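Side-chain contact in tail fiber protein (Pseudomonas aeruginosa, PDB 6CL6), which forms the receptor-binding tail fiber of the R2 pyocin, a contractile injection system, and probably recognises the surface of target bacteria: residues T42-S45 / N46-P50. Numbering follows the deposited sequence. Where two conformers were deposited one is given.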
loop_
_atom_site.group_PDB
_atom_site.type_symbol
_atom_site.label_atom_id
_atom_site.label_comp_id
_atom_site.label_asym_id
_atom_site.label_seq_id
_atom_site.Cartn_x
_atom_site.Cartn_y
_atom_site.Cartn_z
ATOM N N THR A 42 39.615 -67.285 -10.869
ATOM C CA THR A 42 39.938 -67.997 -12.105
ATOM C C THR A 42 39.397 -69.422 -12.157
ATOM O O THR A 42 39.730 -70.162 -13.100
ATOM C CB THR A 42 41.465 -68.062 -12.312
ATOM O OG1 THR A 42 42.040 -68.723 -11.204
ATOM C CG2 THR A 42 42.042 -66.691 -12.437
ATOM N N ALA A 43 38.608 -69.850 -11.166
ATOM C CA ALA A 43 38.227 -71.268 -11.120
ATOM C C ALA A 43 37.206 -71.646 -12.187
ATOM O O ALA A 43 37.142 -72.810 -12.600
ATOM C CB ALA A 43 37.681 -71.630 -9.738
ATOM N N VAL A 44 36.377 -70.705 -12.630
ATOM C CA VAL A 44 35.381 -70.975 -13.651
ATOM C C VAL A 44 35.503 -69.909 -14.727
ATOM O O VAL A 44 36.083 -68.845 -14.516
ATOM C CB VAL A 44 33.949 -71.045 -13.101
ATOM C CG1 VAL A 44 33.775 -72.265 -12.178
ATOM C CG2 VAL A 44 33.577 -69.739 -12.392
ATOM N N SER A 45 34.973 -70.206 -15.903
ATOM C CA SER A 45 35.112 -69.271 -17.018
ATOM C C SER A 45 34.460 -67.939 -16.647
ATOM O O SER A 45 33.566 -67.868 -15.800
ATOM C CB SER A 45 34.464 -69.815 -18.300
ATOM O OG SER A 45 33.059 -69.684 -18.276
ATOM N N ASN A 46 34.906 -66.881 -17.300
ATOM C CA ASN A 46 34.449 -65.538 -16.949
ATOM C C ASN A 46 33.085 -65.192 -17.547
ATOM O O ASN A 46 32.700 -64.002 -17.546
ATOM C CB ASN A 46 35.493 -64.494 -17.358
ATOM C CG ASN A 46 35.675 -64.395 -18.865
ATOM O OD1 ASN A 46 34.817 -64.833 -19.646
ATOM N ND2 ASN A 46 36.792 -63.818 -19.273
ATOM N N SER A 47 32.333 -66.173 -18.037
ATOM C CA SER A 47 30.928 -65.989 -18.383
ATOM C C SER A 47 30.019 -66.919 -17.581
ATOM O O SER A 47 28.854 -67.101 -17.934
ATOM C CB SER A 47 30.707 -66.206 -19.882
ATOM O OG SER A 47 30.937 -67.550 -20.233
ATOM N N SER A 48 30.532 -67.514 -16.516
ATOM C CA SER A 48 29.739 -68.420 -15.685
ATOM C C SER A 48 28.531 -67.746 -15.046
ATOM O O SER A 48 28.573 -66.574 -14.677
ATOM C CB SER A 48 30.636 -69.031 -14.597
ATOM O OG SER A 48 31.651 -69.851 -15.186
ATOM N N ASP A 49 27.463 -68.515 -14.897
ATOM C CA ASP A 49 26.217 -68.026 -14.264
ATOM C C ASP A 49 26.412 -67.957 -12.744
ATOM O O ASP A 49 26.582 -68.991 -12.094
ATOM C CB ASP A 49 25.049 -68.938 -14.620
ATOM C CG ASP A 49 23.710 -68.441 -14.086
ATOM O OD1 ASP A 49 23.676 -67.432 -13.339
ATOM O OD2 ASP A 49 22.671 -69.064 -14.389
ATOM N N PRO A 50 26.340 -66.786 -12.134
ATOM C CA PRO A 50 26.458 -66.750 -10.664
ATOM C C PRO A 50 25.302 -67.421 -9.951
ATOM O O PRO A 50 25.450 -67.797 -8.783
ATOM C CB PRO A 50 26.539 -65.237 -10.358
ATOM C CG PRO A 50 25.863 -64.567 -11.509
ATOM C CD PRO A 50 26.136 -65.437 -12.720
HETATM O O HOH W 1 31.648 -71.704 -17.152
#
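Val44 meets Ser48 through one side of its side chain. Its CB lies 3.3 Å from Ser48 OG, and its CG2 branch packs against Ser48 CB at 3.7 Å. CG2 stands between the backbone N and the carbonyl carbon of Val44, which brings this methyl to the serine.

Ser45 follows and begins a type I beta turn that ends at Ser48. The turn is closed by the backbone bond from Ser48 N to Ser45 O, 3.1 Å long with an N-H...O angle of 156°. Ser48 OG also donates to Ser45 O, at 2.8 Å. Both donors reach this oxygen from the same face of its carbonyl plane. The amide stands well above that plane, whereas the hydroxyl is tilted 24° from it. One carbonyl is thus gripped twice by a single residue. Ser48 OG lies anti to its own carbonyl carbon (chi1 -65°). This torsion sets the hydroxyl next to the residue's own amide N, and both point to Ser45 O.

Ser45 OG joins the turn through water 1, 2.7 Å away. The same water donates to Ser48 OG and bridges the two hydroxyls.

The turn lies in the loop between strands 23-25 and 57-60, at the surface of the protein. Asn46 and Ser47 form its two central corners. Asn46 packs on Tyr79 of the second subunit. Beyond the turn, the carbonyl of Ser48 is hydrogen-bonded to the hydroxyl of Thr60, which ties the loop to the end of strand 57-60.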